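Local structure of Asp/Glu-specific dipeptidyl-peptidase (Flavobacterium psychrophilum, 5JXF) at residues A[120-125]-A[209-214]; A[608-613]-A[644-649]; A[626-631]-A[711-716]. The protein removes dipeptides from the N-terminus of oligopeptides as a serine peptidase of family S46, strictly requiring aspartate or glutamate at the P1 position. All coordinates share one frame; numbering follows the deposited sequence.

Contact 1 (A[120-125]-A[209-214]); sequences NGFWAM and VRLVGA
The indole of W123 lies flat against the backbone of G213 and A214, while the ring of F122 leaves on the other face of the sheet to meet L211. Over the six-membered ring of W123, G213 CA stands 3.9 Å from the centroid and 27° off the normal, a CH-pi contact displaced toward the rim; A214 N sits above the same face. G213 has no side chain, and a CB there would run into W123 CZ3, so the close approach depends on the glycine. With CG anti to the carbonyl carbon (chi1 -62°), the indole folds back over its antiparallel partner strand. F122 and L211 run past one another in opposite senses, F122 CD1 reaching L211 CD2 at 3.6 Å, and L211 O lies at the edge of the phenyl ring near its plane. The backbone frame is a short antiparallel pairing of strand 122-123 with strand 197-214: F122 and A214 form a hydrogen-bonded pair through two bonds, F122 N to A214 O and A214 N to F122 O, each 2.8 Å. On the far side of the long strand, V212 and G213 both face M240 in a classic beta bulge. Beyond the two-residue ladder, A124 N still donates to V212 O at 2.9 Å, and A124 CB approaches that same oxygen. G121, with positive phi just after helix 117-120, brings its CA to 3.1 Å from A214 O.

Contact 2 (A[608-613]-A[644-649]); sequences YLDGAI and NGKLPV
Y608 and P648 face each other as an antiparallel non-hydrogen-bonded pair with CA atoms 4.4 Å apart, and L609 N then donates to L647 O at 3.0 Å, with an angle of 141° at the hydrogen. K646 crosses the tyrosine side chain at about a right angle and lays CE over one ring face, 3.9 Å from the centroid and 18° off the normal, a CH-pi contact. Bends at chi3 and chi4 turn K646 NZ toward D610, where D610 OD2 completes a long salt bridge at 3.7 Å. P648 CG reaches Y608 CE2 at 4.1 Å. An alanine in place of Y608 would take away this ring and would probably leave the aliphatic part of K646 without its platform, freeing the lysine to swing from D610. Deeper in, the leucines L609 and L647 lie side by side, their CD2 atoms 3.9 Å apart, and V649 CG2 closes on L609 N. Y608 N is hydrogen-bonded to D599 of the second subunit, placing this edge at the dimer contact. The geometry is that of a strand-to-helix junction, where strand 601-608 leaves its antiparallel neighbour 648-653 and runs on into helix 609-615.

Contact 3 (A[626-631]-A[711-716]); sequences PKKLID and DKFAGA
P626, at the N-cap position of helix 627-635, sets its CB against the rim of the F713 ring, 3.9 Å from F713 CE1 and lying near the ring plane. K628 is the main contributor from this segment. Its side chain and that of F713 run antiparallel alongside one another: K628 CB comes to 3.5 Å from F713 CE1, and K628 CG lies 3.5 Å from F713 CD1. The chain starts with CG anti to the backbone N (chi1 174°) and bends at chi2 and chi4, which carries the ammonium group past the ring to the C-terminal part of helix 703-713. There K628 NZ donates to K712 O at 2.9 Å, in the carbonyl plane with a C=O...N angle of 158°. L629 then presents its backbone N to the edge of the same ring, 3.7 Å from F713 CE1, while L629 CB stands at 4.2 Å from that carbon. The phenyl group, with CG anti to its own N (chi1 -179°), thus pushes its CD1-CE1-CZ edge into the first turn of helix 627-635; I219 of helix 217-220 also packs on P626, L629 and F713. Chemically, the lysine works in two ways, its methylenes lining the aromatic ring and its charged end gripping a main-chain carbonyl near a helix C-terminus, where the helix dipole would probably favour a positive group.

In the fold
Contact 3 sits between the other two: its centre is about 15 Å from that of contact 1 and about 14 Å from that of contact 2, whereas the centres of contacts 1 and 2 are about 25 Å apart and their nearest atoms about 13 Å. It meets contact 1 where W123 CE2 lies 3.4 Å from A714 CB, and contact 2 where L609 CD2 lies 3.9 Å from L629 CD1. The side chain of the probable charge-relay residue D237 is about 9 Å from those of A214 (contact 1) and V649 (contact 2), while contact 3 lies away from the active site. The bound arginine is about 13 and 14 Å from those same two side chains.

Contact 1 (A[120-125]-A[209-214])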
ATOM      1  N   ASN A 120      23.206   2.187  17.036  1.00 60.90           N
ATOM      2  CA  ASN A 120      24.433   1.599  16.496  1.00 60.31           C
ATOM      3  C   ASN A 120      24.534   0.079  16.560  1.00 61.29           C
ATOM      4  O   ASN A 120      25.418  -0.526  15.943  1.00 57.04           O
ATOM      5  CB  ASN A 120      25.622   2.215  17.220  1.00 60.89           C
ATOM      6  CG  ASN A 120      25.789   3.684  16.884  1.00 72.48           C
ATOM      7  OD1 ASN A 120      25.578   4.093  15.739  1.00 80.37           O
ATOM      8  ND2 ASN A 120      26.135   4.490  17.881  1.00 75.67           N
ATOM      9  N   GLY A 121      23.630  -0.542  17.310  1.00 57.59           N
ATOM     10  CA  GLY A 121      23.766  -1.950  17.585  1.00 49.81           C
ATOM     11  C   GLY A 121      24.851  -2.155  18.622  1.00 55.75           C
ATOM     12  O   GLY A 121      25.392  -1.192  19.181  1.00 51.86           O
ATOM     13  N   PHE A 122      25.171  -3.418  18.886  1.00 56.27           N
ATOM     14  CA  PHE A 122      26.148  -3.754  19.910  1.00 55.25           C
ATOM     15  C   PHE A 122      26.667  -5.158  19.666  1.00 52.82           C
ATOM     16  O   PHE A 122      25.901  -6.046  19.295  1.00 54.62           O
ATOM     17  CB  PHE A 122      25.531  -3.642  21.314  1.00 62.91           C
ATOM     18  CG  PHE A 122      26.326  -4.342  22.377  1.00 59.59           C
ATOM     19  CD1 PHE A 122      26.060  -5.659  22.701  1.00 56.48           C
ATOM     20  CD2 PHE A 122      27.356  -3.693  23.026  1.00 61.98           C
ATOM     21  CE1 PHE A 122      26.802  -6.307  23.657  1.00 58.39           C
ATOM     22  CE2 PHE A 122      28.092  -4.338  23.985  1.00 66.84           C
ATOM     23  CZ  PHE A 122      27.818  -5.643  24.300  1.00 62.74           C
ATOM     24  N   TRP A 123      27.969  -5.362  19.878  1.00 56.23           N
ATOM     25  CA  TRP A 123      28.596  -6.651  19.597  1.00 55.86           C
ATOM     26  C   TRP A 123      29.762  -6.977  20.530  1.00 64.57           C
ATOM     27  O   TRP A 123      30.844  -6.403  20.420  1.00 58.40           O
ATOM     28  CB  TRP A 123      29.061  -6.698  18.145  1.00 58.52           C
ATOM     29  CG  TRP A 123      27.908  -6.568  17.217  1.00 55.70           C
ATOM     30  CD1 TRP A 123      27.453  -5.423  16.640  1.00 58.14           C
ATOM     31  CD2 TRP A 123      27.004  -7.606  16.819  1.00 46.92           C
ATOM     32  NE1 TRP A 123      26.342  -5.685  15.890  1.00 57.03           N
ATOM     33  CE2 TRP A 123      26.046  -7.018  15.973  1.00 51.27           C
ATOM     34  CE3 TRP A 123      26.922  -8.978  17.083  1.00 51.09           C
ATOM     35  CZ2 TRP A 123      25.024  -7.750  15.378  1.00 52.92           C
ATOM     36  CZ3 TRP A 123      25.905  -9.706  16.501  1.00 52.80           C
ATOM     37  CH2 TRP A 123      24.964  -9.089  15.660  1.00 58.87           C
ATOM     38  N   ALA A 124      29.516  -7.910  21.449  1.00 64.51           N
ATOM     39  CA  ALA A 124      30.532  -8.387  22.373  1.00 57.47           C
ATOM     40  C   ALA A 124      31.593  -9.180  21.636  1.00 53.36           C
ATOM     41  O   ALA A 124      31.351 -10.312  21.231  1.00 58.76           O
ATOM     42  CB  ALA A 124      29.897  -9.240  23.465  1.00 47.79           C
ATOM     43  N   MET A 125      32.765  -8.580  21.464  1.00 60.44           N
ATOM     44  CA  MET A 125      33.847  -9.194  20.692  1.00 67.78           C
ATOM     45  C   MET A 125      34.513 -10.359  21.424  1.00 73.15           C
ATOM     46  O   MET A 125      35.196 -11.180  20.821  1.00 75.06           O
ATOM     47  CB  MET A 125      34.889  -8.137  20.322  1.00 68.84           C
ATOM     48  CG  MET A 125      34.418  -7.199  19.219  1.00 68.94           C
ATOM     49  SD  MET A 125      33.778  -8.170  17.844  1.00 83.51           S
ATOM     50  CE  MET A 125      32.990  -6.914  16.835  1.00 85.28           C
ATOM     51  N   VAL A 209      21.674 -13.584  32.445  1.00 51.06           N
ATOM     52  CA  VAL A 209      21.619 -13.576  30.977  1.00 47.03           C
ATOM     53  C   VAL A 209      22.162 -12.257  30.412  1.00 50.17           C
ATOM     54  O   VAL A 209      21.598 -11.187  30.641  1.00 52.07           O
ATOM     55  CB  VAL A 209      20.179 -13.809  30.492  1.00 49.74           C
ATOM     56  CG1 VAL A 209      20.077 -13.726  28.953  1.00 40.47           C
ATOM     57  CG2 VAL A 209      19.665 -15.154  31.029  1.00 50.39           C
ATOM     58  N   ARG A 210      23.268 -12.342  29.683  1.00 47.59           N
ATOM     59  CA  ARG A 210      23.997 -11.152  29.234  1.00 45.52           C
ATOM     60  C   ARG A 210      23.816 -10.897  27.734  1.00 40.24           C
ATOM     61  O   ARG A 210      23.679 -11.837  26.965  1.00 42.48           O
ATOM     62  CB  ARG A 210      25.483 -11.290  29.555  1.00 47.48           C
ATOM     63  CG  ARG A 210      25.740 -11.647  31.011  1.00 48.13           C
ATOM     64  CD  ARG A 210      27.206 -11.864  31.306  1.00 49.33           C
ATOM     65  NE  ARG A 210      27.338 -12.423  32.649  1.00 62.68           N
ATOM     66  CZ  ARG A 210      28.476 -12.833  33.193  1.00 57.01           C
ATOM     67  NH1 ARG A 210      29.604 -12.745  32.516  1.00 51.86           N
ATOM     68  NH2 ARG A 210      28.480 -13.336  34.420  1.00 69.07           N
ATOM     69  N   LEU A 211      23.804  -9.621  27.353  1.00 43.50           N
ATOM     70  CA  LEU A 211      23.664  -9.209  25.949  1.00 48.63           C
ATOM     71  C   LEU A 211      24.925  -9.492  25.153  1.00 50.12           C
ATOM     72  O   LEU A 211      26.023  -9.072  25.541  1.00 52.88           O
ATOM     73  CB  LEU A 211      23.329  -7.718  25.851  1.00 47.09           C
ATOM     74  CG  LEU A 211      23.241  -7.113  24.435  1.00 48.44           C
ATOM     75  CD1 LEU A 211      22.216  -7.837  23.556  1.00 40.39           C
ATOM     76  CD2 LEU A 211      22.930  -5.624  24.501  1.00 44.10           C
ATOM     77  N   VAL A 212      24.765 -10.190  24.031  1.00 45.60           N
ATOM     78  CA  VAL A 212      25.906 -10.595  23.201  1.00 43.75           C
ATOM     79  C   VAL A 212      25.973  -9.829  21.876  1.00 49.06           C
ATOM     80  O   VAL A 212      27.045  -9.393  21.463  1.00 47.28           O
ATOM     81  CB  VAL A 212      25.862 -12.112  22.905  1.00 44.85           C
ATOM     82  CG1 VAL A 212      26.866 -12.505  21.822  1.00 40.05           C
ATOM     83  CG2 VAL A 212      26.087 -12.916  24.206  1.00 38.91           C
ATOM     84  N   GLY A 213      24.830  -9.666  21.215  1.00 48.90           N
ATOM     85  CA  GLY A 213      24.801  -8.981  19.938  1.00 54.27           C
ATOM     86  C   GLY A 213      23.443  -8.415  19.555  1.00 50.72           C
ATOM     87  O   GLY A 213      22.395  -9.006  19.847  1.00 50.62           O
ATOM     88  N   ALA A 214      23.460  -7.254  18.909  1.00 50.09           N
ATOM     89  CA  ALA A 214      22.248  -6.706  18.304  1.00 49.55           C
ATOM     90  C   ALA A 214      22.592  -5.810  17.129  1.00 45.29           C
ATOM     91  O   ALA A 214      23.534  -5.028  17.204  1.00 47.76           O
ATOM     92  CB  ALA A 214      21.433  -5.936  19.320  1.00 46.14           C
TER

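Contact 2 (A[608-613]-A[644-649])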
ATOM      1  N   TYR A 608      13.697 -10.495  -0.234  1.00 44.36           N
ATOM      2  CA  TYR A 608      15.136 -10.355  -0.484  1.00 45.22           C
ATOM      3  C   TYR A 608      15.635  -8.937  -0.168  1.00 45.36           C
ATOM      4  O   TYR A 608      14.843  -8.010  -0.056  1.00 46.49           O
ATOM      5  CB  TYR A 608      15.471 -10.739  -1.949  1.00 50.60           C
ATOM      6  CG  TYR A 608      15.083 -12.174  -2.243  1.00 49.92           C
ATOM      7  CD1 TYR A 608      13.780 -12.502  -2.600  1.00 51.42           C
ATOM      8  CD2 TYR A 608      16.001 -13.208  -2.092  1.00 54.02           C
ATOM      9  CE1 TYR A 608      13.410 -13.820  -2.816  1.00 56.48           C
ATOM     10  CE2 TYR A 608      15.643 -14.532  -2.318  1.00 57.54           C
ATOM     11  CZ  TYR A 608      14.349 -14.831  -2.679  1.00 57.33           C
ATOM     12  OH  TYR A 608      13.986 -16.138  -2.912  1.00 51.42           O
ATOM     13  N   LEU A 609      16.946  -8.778  -0.017  1.00 50.77           N
ATOM     14  CA  LEU A 609      17.520  -7.499   0.384  1.00 43.43           C
ATOM     15  C   LEU A 609      17.247  -6.390  -0.631  1.00 48.43           C
ATOM     16  O   LEU A 609      17.207  -5.200  -0.286  1.00 52.22           O
ATOM     17  CB  LEU A 609      19.022  -7.640   0.587  1.00 42.48           C
ATOM     18  CG  LEU A 609      19.786  -6.430   1.124  1.00 48.33           C
ATOM     19  CD1 LEU A 609      19.151  -5.905   2.386  1.00 50.56           C
ATOM     20  CD2 LEU A 609      21.258  -6.783   1.368  1.00 52.85           C
ATOM     21  N   ASP A 610      17.056  -6.760  -1.888  1.00 53.89           N
ATOM     22  CA  ASP A 610      16.795  -5.713  -2.879  1.00 58.29           C
ATOM     23  C   ASP A 610      15.393  -5.139  -2.621  1.00 55.77           C
ATOM     24  O   ASP A 610      15.106  -3.991  -2.949  1.00 65.03           O
ATOM     25  CB  ASP A 610      16.990  -6.240  -4.322  1.00 58.67           C
ATOM     26  CG  ASP A 610      15.917  -7.214  -4.765  1.00 70.17           C
ATOM     27  OD1 ASP A 610      15.183  -7.752  -3.912  1.00 74.15           O
ATOM     28  OD2 ASP A 610      15.811  -7.446  -5.991  1.00 77.84           O
ATOM     29  N   GLY A 611      14.542  -5.925  -1.973  1.00 48.69           N
ATOM     30  CA  GLY A 611      13.248  -5.445  -1.522  1.00 47.74           C
ATOM     31  C   GLY A 611      13.372  -4.417  -0.414  1.00 51.35           C
ATOM     32  O   GLY A 611      12.573  -3.489  -0.299  1.00 55.39           O
ATOM     33  N   ALA A 612      14.390  -4.573   0.409  1.00 50.99           N
ATOM     34  CA  ALA A 612      14.684  -3.588   1.442  1.00 49.53           C
ATOM     35  C   ALA A 612      15.188  -2.306   0.787  1.00 56.12           C
ATOM     36  O   ALA A 612      14.854  -1.196   1.210  1.00 60.54           O
ATOM     37  CB  ALA A 612      15.718  -4.134   2.423  1.00 42.02           C
ATOM     38  N   ILE A 613      16.006  -2.471  -0.245  1.00 58.93           N
ATOM     39  CA  ILE A 613      16.528  -1.337  -0.996  1.00 59.92           C
ATOM     40  C   ILE A 613      15.400  -0.550  -1.669  1.00 59.79           C
ATOM     41  O   ILE A 613      15.421   0.675  -1.669  1.00 56.53           O
ATOM     42  CB  ILE A 613      17.563  -1.799  -2.051  1.00 58.98           C
ATOM     43  CG1 ILE A 613      18.742  -2.489  -1.363  1.00 64.97           C
ATOM     44  CG2 ILE A 613      18.027  -0.628  -2.952  1.00 55.51           C
ATOM     45  CD1 ILE A 613      19.386  -1.684  -0.241  1.00 62.77           C
ATOM     46  N   ASN A 644      22.249 -17.760  -5.338  1.00 70.37           N
ATOM     47  CA  ASN A 644      22.273 -17.291  -6.726  1.00 72.71           C
ATOM     48  C   ASN A 644      22.373 -15.770  -6.824  1.00 71.83           C
ATOM     49  O   ASN A 644      21.698 -15.166  -7.652  1.00 68.83           O
ATOM     50  CB  ASN A 644      21.015 -17.736  -7.493  1.00 77.80           C
ATOM     51  CG  ASN A 644      20.706 -19.212  -7.330  1.00 78.62           C
ATOM     52  OD1 ASN A 644      21.596 -20.029  -7.090  1.00 85.07           O
ATOM     53  ND2 ASN A 644      19.428 -19.562  -7.465  1.00 76.47           N
ATOM     54  N   GLY A 645      23.179 -15.145  -5.966  1.00 72.76           N
ATOM     55  CA  GLY A 645      23.385 -13.701  -6.045  1.00 62.71           C
ATOM     56  C   GLY A 645      22.365 -12.829  -5.321  1.00 63.78           C
ATOM     57  O   GLY A 645      22.442 -11.601  -5.386  1.00 62.16           O
ATOM     58  N   LYS A 646      21.416 -13.460  -4.625  1.00 61.14           N
ATOM     59  CA  LYS A 646      20.397 -12.748  -3.861  1.00 59.28           C
ATOM     60  C   LYS A 646      20.501 -13.087  -2.358  1.00 56.64           C
ATOM     61  O   LYS A 646      20.929 -14.179  -2.014  1.00 51.92           O
ATOM     62  CB  LYS A 646      19.008 -13.102  -4.388  1.00 63.92           C
ATOM     63  CG  LYS A 646      18.892 -13.016  -5.914  1.00 75.20           C
ATOM     64  CD  LYS A 646      17.468 -13.284  -6.396  1.00 73.05           C
ATOM     65  CE  LYS A 646      16.475 -12.356  -5.732  1.00 75.17           C
ATOM     66  NZ  LYS A 646      17.005 -10.965  -5.641  1.00 75.70           N
ATOM     67  N   LEU A 647      20.131 -12.151  -1.484  1.00 47.16           N
ATOM     68  CA  LEU A 647      20.153 -12.400  -0.042  1.00 46.33           C
ATOM     69  C   LEU A 647      18.738 -12.484   0.508  1.00 45.87           C
ATOM     70  O   LEU A 647      18.032 -11.472   0.595  1.00 53.39           O
ATOM     71  CB  LEU A 647      20.920 -11.309   0.693  1.00 45.86           C
ATOM     72  CG  LEU A 647      21.251 -11.614   2.150  1.00 51.38           C
ATOM     73  CD1 LEU A 647      22.350 -12.678   2.235  1.00 53.01           C
ATOM     74  CD2 LEU A 647      21.664 -10.342   2.868  1.00 55.59           C
ATOM     75  N   PRO A 648      18.303 -13.692   0.852  1.00 50.16           N
ATOM     76  CA  PRO A 648      17.007 -13.865   1.504  1.00 49.95           C
ATOM     77  C   PRO A 648      16.957 -13.031   2.775  1.00 42.71           C
ATOM     78  O   PRO A 648      17.983 -12.801   3.416  1.00 46.36           O
ATOM     79  CB  PRO A 648      16.969 -15.359   1.816  1.00 62.51           C
ATOM     80  CG  PRO A 648      17.891 -15.959   0.808  1.00 61.25           C
ATOM     81  CD  PRO A 648      18.993 -14.972   0.643  1.00 57.61           C
ATOM     82  N   VAL A 649      15.783 -12.541   3.128  1.00 42.68           N
ATOM     83  CA  VAL A 649      15.703 -11.724   4.315  1.00 46.92           C
ATOM     84  C   VAL A 649      14.616 -12.250   5.259  1.00 42.12           C
ATOM     85  O   VAL A 649      14.887 -12.471   6.432  1.00 43.78           O
ATOM     86  CB  VAL A 649      15.471 -10.251   3.946  1.00 53.38           C
ATOM     87  CG1 VAL A 649      15.147  -9.438   5.165  1.00 50.43           C
ATOM     88  CG2 VAL A 649      16.705  -9.694   3.283  1.00 57.01           C
TER

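Contact 3 (A[626-631]-A[711-716])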
ATOM      1  N   PRO A 626      21.588   1.526   7.093  1.00 61.83           N
ATOM      2  CA  PRO A 626      22.992   1.773   7.435  1.00 58.73           C
ATOM      3  C   PRO A 626      23.897   1.774   6.208  1.00 65.63           C
ATOM      4  O   PRO A 626      23.567   1.167   5.181  1.00 68.29           O
ATOM      5  CB  PRO A 626      23.339   0.607   8.357  1.00 54.74           C
ATOM      6  CG  PRO A 626      22.057   0.229   8.972  1.00 57.11           C
ATOM      7  CD  PRO A 626      21.014   0.440   7.907  1.00 56.69           C
ATOM      8  N   LYS A 627      25.042   2.439   6.337  1.00 68.12           N
ATOM      9  CA  LYS A 627      25.937   2.654   5.208  1.00 74.76           C
ATOM     10  C   LYS A 627      26.577   1.327   4.802  1.00 75.10           C
ATOM     11  O   LYS A 627      26.663   1.016   3.612  1.00 76.27           O
ATOM     12  CB  LYS A 627      26.999   3.708   5.556  1.00 75.19           C
ATOM     13  CG  LYS A 627      28.149   3.809   4.563  1.00 82.36           C
ATOM     14  CD  LYS A 627      27.600   4.056   3.163  1.00 93.07           C
ATOM     15  CE  LYS A 627      28.354   3.305   2.091  1.00 98.91           C
ATOM     16  NZ  LYS A 627      27.580   3.149   0.799  1.00 99.36           N
ATOM     17  N   LYS A 628      26.989   0.541   5.797  1.00 66.47           N
ATOM     18  CA  LYS A 628      27.682  -0.726   5.559  1.00 65.86           C
ATOM     19  C   LYS A 628      26.799  -1.738   4.823  1.00 60.30           C
ATOM     20  O   LYS A 628      27.278  -2.520   4.007  1.00 62.74           O
ATOM     21  CB  LYS A 628      28.173  -1.304   6.901  1.00 70.69           C
ATOM     22  CG  LYS A 628      28.791  -2.704   6.855  1.00 68.28           C
ATOM     23  CD  LYS A 628      30.040  -2.739   6.015  1.00 72.97           C
ATOM     24  CE  LYS A 628      30.601  -4.146   5.851  1.00 75.59           C
ATOM     25  NZ  LYS A 628      31.323  -4.636   7.048  1.00 81.70           N
ATOM     26  N   LEU A 629      25.505  -1.722   5.114  1.00 55.43           N
ATOM     27  CA  LEU A 629      24.584  -2.658   4.479  1.00 52.89           C
ATOM     28  C   LEU A 629      24.388  -2.300   3.012  1.00 57.76           C
ATOM     29  O   LEU A 629      24.313  -3.173   2.161  1.00 65.96           O
ATOM     30  CB  LEU A 629      23.234  -2.678   5.190  1.00 48.74           C
ATOM     31  CG  LEU A 629      22.258  -3.730   4.649  1.00 54.34           C
ATOM     32  CD1 LEU A 629      22.955  -5.078   4.450  1.00 52.90           C
ATOM     33  CD2 LEU A 629      21.065  -3.890   5.565  1.00 59.67           C
ATOM     34  N   ILE A 630      24.282  -1.010   2.732  1.00 55.21           N
ATOM     35  CA  ILE A 630      24.158  -0.547   1.349  1.00 62.81           C
ATOM     36  C   ILE A 630      25.370  -0.951   0.516  1.00 66.84           C
ATOM     37  O   ILE A 630      25.211  -1.412  -0.616  1.00 73.68           O
ATOM     38  CB  ILE A 630      23.950   0.984   1.286  1.00 59.71           C
ATOM     39  CG1 ILE A 630      22.597   1.332   1.906  1.00 54.18           C
ATOM     40  CG2 ILE A 630      24.052   1.507  -0.173  1.00 59.00           C
ATOM     41  CD1 ILE A 630      22.169   2.764   1.732  1.00 63.61           C
ATOM     42  N   ASP A 631      26.568  -0.798   1.082  1.00 72.87           N
ATOM     43  CA  ASP A 631      27.804  -1.273   0.439  1.00 76.72           C
ATOM     44  C   ASP A 631      27.791  -2.761   0.156  1.00 74.29           C
ATOM     45  O   ASP A 631      28.212  -3.194  -0.916  1.00 76.38           O
ATOM     46  CB  ASP A 631      29.040  -0.978   1.300  1.00 78.89           C
ATOM     47  CG  ASP A 631      29.569   0.407   1.106  1.00 92.75           C
ATOM     48  OD1 ASP A 631      29.140   1.082   0.138  1.00 96.72           O
ATOM     49  OD2 ASP A 631      30.440   0.817   1.911  1.00102.87           O
ATOM     50  N   ASP A 711      27.801 -11.631  10.612  1.00 50.19           N
ATOM     51  CA  ASP A 711      29.081 -11.876   9.985  1.00 49.40           C
ATOM     52  C   ASP A 711      29.559 -10.710   9.111  1.00 57.54           C
ATOM     53  O   ASP A 711      30.521 -10.020   9.461  1.00 52.02           O
ATOM     54  CB  ASP A 711      28.982 -13.155   9.154  1.00 52.98           C
ATOM     55  CG  ASP A 711      30.293 -13.581   8.571  1.00 58.06           C
ATOM     56  OD1 ASP A 711      31.254 -12.788   8.589  1.00 61.20           O
ATOM     57  OD2 ASP A 711      30.359 -14.731   8.086  1.00 67.70           O
ATOM     58  N   LYS A 712      28.920 -10.522   7.957  1.00 57.50           N
ATOM     59  CA  LYS A 712      29.412  -9.549   6.978  1.00 58.56           C
ATOM     60  C   LYS A 712      29.262  -8.121   7.476  1.00 58.45           C
ATOM     61  O   LYS A 712      30.103  -7.274   7.194  1.00 68.01           O
ATOM     62  CB  LYS A 712      28.687  -9.710   5.644  1.00 50.40           C
ATOM     63  CG  LYS A 712      29.136 -10.927   4.856  1.00 56.14           C
ATOM     64  CD  LYS A 712      30.526 -10.691   4.235  1.00 63.83           C
ATOM     65  CE  LYS A 712      30.925 -11.861   3.361  1.00 73.32           C
ATOM     66  NZ  LYS A 712      30.682 -13.138   4.093  1.00 79.24           N
ATOM     67  N   PHE A 713      28.199  -7.863   8.238  1.00 51.52           N
ATOM     68  CA  PHE A 713      27.907  -6.504   8.657  1.00 50.92           C
ATOM     69  C   PHE A 713      28.665  -6.146   9.936  1.00 58.48           C
ATOM     70  O   PHE A 713      29.349  -5.121   9.989  1.00 58.31           O
ATOM     71  CB  PHE A 713      26.395  -6.313   8.843  1.00 49.63           C
ATOM     72  CG  PHE A 713      25.999  -4.917   9.265  1.00 55.18           C
ATOM     73  CD1 PHE A 713      25.862  -3.907   8.333  1.00 55.39           C
ATOM     74  CD2 PHE A 713      25.755  -4.623  10.606  1.00 52.25           C
ATOM     75  CE1 PHE A 713      25.497  -2.620   8.720  1.00 58.33           C
ATOM     76  CE2 PHE A 713      25.400  -3.344  11.008  1.00 49.76           C
ATOM     77  CZ  PHE A 713      25.256  -2.339  10.064  1.00 57.60           C
ATOM     78  N   ALA A 714      28.555  -6.984  10.964  1.00 57.38           N
ATOM     79  CA  ALA A 714      29.143  -6.647  12.261  1.00 56.24           C
ATOM     80  C   ALA A 714      30.573  -7.151  12.416  1.00 57.80           C
ATOM     81  O   ALA A 714      31.332  -6.610  13.210  1.00 67.89           O
ATOM     82  CB  ALA A 714      28.257  -7.184  13.412  1.00 48.10           C
ATOM     83  N   GLY A 715      30.937  -8.185  11.666  1.00 60.23           N
ATOM     84  CA  GLY A 715      32.269  -8.757  11.751  1.00 57.98           C
ATOM     85  C   GLY A 715      32.391  -9.638  12.972  1.00 63.98           C
ATOM     86  O   GLY A 715      33.488  -9.827  13.508  1.00 68.96           O
ATOM     87  N   ALA A 716      31.260 -10.185  13.410  1.00 60.69           N
ATOM     88  CA  ALA A 716      31.224 -11.010  14.616  1.00 59.68           C
ATOM     89  C   ALA A 716      31.258 -12.487  14.275  1.00 58.42           C
ATOM     90  O   ALA A 716      30.513 -13.270  14.856  1.00 57.37           O
ATOM     91  CB  ALA A 716      29.978 -10.697  15.449  1.00 53.18           C
TER